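Local coordinates for protein putative S41 protease (Bacteroides fragilis NCTC 9343, PDB 3K50) that probably cleaves peptide bonds as a serine peptidase of family S41, although its substrate and biological role are unknown, at residues A242-C246 against E306-N310. Residues are numbered along the deposited sequence; the frame is centred on the assembly and turned at random.
Sequences AQLLC and EMVIN
Where A242 and C246 meet M307 and V308, no aromatic ring or side-chain amide takes part in the touching pairs; the contact is made by methyls, sulfur and selenium. Q243 starts off away from helix 304-312, and its amide NE2 is hydrogen-bonded to the carbonyl O of T276. The setting is consistent with the ClpP/crotonase-like fold of family S41: helix 239-249 follows strand 226-230, and helix 304-312 is the helix of the beta-alpha-beta unit between the adjacent parallel strands 292-297 and 317-322. The two helix axes approach to 9.9 Å at a crossing angle of -41°, a spacing bridged by the alanine methyl, the cysteine sulfur and the valine branches, with the longer M307 at the flank.

V308 is the centre of the contact, lying against A242 and C246, which are one turn apart and joined by the backbone bond from C246 N to A242 O. With CG1 anti to its backbone N (chi1 169°) and CG2 anti to the carbonyl carbon, the valine forks over both. V308 CG1 lies 4.0 Å from C246 SG, and V308 CG2 sits 3.9 Å from A242 CB. V308 CG2 is also 4.4 Å from L245 CD2. M307, a selenomethionine, covers A242 from the flank: its chain bends at chi2 (-73°), bringing selenium alongside the alanine. All six touching residues are buried; L259 of strand 258-263 packs on Q243, C246 and M307, and F197 on V308. A242 CB thus touches two residues of helix 304-312, with M307 SE 3.9 Å away and M307 CE at 4.1 Å.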
loop_
_atom_site.group_PDB
_atom_site.type_symbol
_atom_site.label_atom_id
_atom_site.label_comp_id
_atom_site.label_asym_id
_atom_site.label_seq_id
_atom_site.Cartn_x
_atom_site.Cartn_y
_atom_site.Cartn_z
ATOM N N ALA A 242 -6.956 9.648 -3.288
ATOM C CA ALA A 242 -6.072 10.438 -2.451
ATOM C C ALA A 242 -6.635 11.850 -2.159
ATOM O O ALA A 242 -6.536 12.324 -1.058
ATOM C CB ALA A 242 -4.665 10.529 -3.073
ATOM N N GLN A 243 -7.228 12.487 -3.160
ATOM C CA GLN A 243 -7.846 13.779 -3.007
ATOM C C GLN A 243 -8.976 13.679 -2.026
ATOM O O GLN A 243 -9.137 14.559 -1.221
ATOM C CB GLN A 243 -8.359 14.294 -4.364
ATOM C CG GLN A 243 -8.949 15.707 -4.289
ATOM C CD GLN A 243 -9.589 16.154 -5.583
ATOM O OE1 GLN A 243 -9.909 15.323 -6.431
ATOM N NE2 GLN A 243 -9.824 17.459 -5.719
ATOM N N LEU A 244 -9.806 12.656 -2.145
ATOM C CA LEU A 244 -10.928 12.463 -1.200
ATOM C C LEU A 244 -10.432 12.369 0.270
ATOM O O LEU A 244 -10.873 13.130 1.141
ATOM C CB LEU A 244 -11.739 11.205 -1.569
ATOM C CG LEU A 244 -12.856 10.768 -0.587
ATOM C CD1 LEU A 244 -13.893 11.864 -0.376
ATOM C CD2 LEU A 244 -13.531 9.479 -0.972
ATOM N N LEU A 245 -9.458 11.484 0.494
ATOM C CA LEU A 245 -8.838 11.260 1.803
ATOM C C LEU A 245 -8.266 12.581 2.387
ATOM O O LEU A 245 -8.524 12.973 3.539
ATOM C CB LEU A 245 -7.741 10.194 1.669
ATOM C CG LEU A 245 -7.031 9.787 2.954
ATOM C CD1 LEU A 245 -8.051 9.283 4.085
ATOM C CD2 LEU A 245 -5.910 8.770 2.679
ATOM N N CYS A 246 -7.474 13.283 1.595
ATOM C CA CYS A 246 -6.933 14.550 2.051
ATOM C C CYS A 246 -7.961 15.560 2.405
ATOM O O CYS A 246 -7.805 16.281 3.384
ATOM C CB CYS A 246 -6.067 15.162 0.963
ATOM S SG CYS A 246 -4.497 14.248 0.699
ATOM N N GLU A 306 2.303 8.251 -0.939
ATOM C CA GLU A 306 3.350 9.271 -0.754
ATOM C C GLU A 306 2.867 10.654 -1.146
ATOM O O GLU A 306 3.296 11.665 -0.571
ATOM C CB GLU A 306 4.580 8.894 -1.531
ATOM C CG GLU A 306 5.276 7.638 -1.008
ATOM C CD GLU A 306 6.447 7.215 -1.858
ATOM O OE1 GLU A 306 6.215 6.578 -2.932
ATOM O OE2 GLU A 306 7.597 7.488 -1.437
HETATM N N MSE A 307 1.969 10.693 -2.106
HETATM C CA MSE A 307 1.309 11.952 -2.530
HETATM C C MSE A 307 0.514 12.571 -1.397
HETATM O O MSE A 307 0.508 13.788 -1.239
HETATM C CB MSE A 307 0.412 11.672 -3.733
HETATM C CG MSE A 307 -0.456 12.859 -4.280
HETATM SE SE MSE A 307 -2.026 13.395 -3.166
HETATM C CE MSE A 307 -3.406 14.193 -4.544
ATOM N N VAL A 308 -0.122 11.739 -0.586
ATOM C CA VAL A 308 -0.878 12.218 0.531
ATOM C C VAL A 308 0.035 12.889 1.513
ATOM O O VAL A 308 -0.257 13.971 2.041
ATOM C CB VAL A 308 -1.645 11.055 1.246
ATOM C CG1 VAL A 308 -2.205 11.553 2.571
ATOM C CG2 VAL A 308 -2.701 10.515 0.307
ATOM N N ILE A 309 1.151 12.270 1.775
ATOM C CA ILE A 309 2.140 12.879 2.662
ATOM C C ILE A 309 2.667 14.187 2.089
ATOM O O ILE A 309 2.704 15.215 2.771
ATOM C CB ILE A 309 3.361 11.935 2.947
ATOM C CG1 ILE A 309 2.887 10.652 3.677
ATOM C CG2 ILE A 309 4.466 12.694 3.684
ATOM C CD1 ILE A 309 3.962 9.480 3.671
ATOM N N ASN A 310 3.103 14.158 0.849
ATOM C CA ASN A 310 3.676 15.365 0.259
ATOM C C ASN A 310 2.732 16.604 0.214
ATOM O O ASN A 310 3.167 17.742 0.402
ATOM C CB ASN A 310 4.137 15.046 -1.186
ATOM C CG ASN A 310 4.889 16.206 -1.806
ATOM O OD1 ASN A 310 5.839 16.706 -1.192
ATOM N ND2 ASN A 310 4.451 16.668 -3.021
#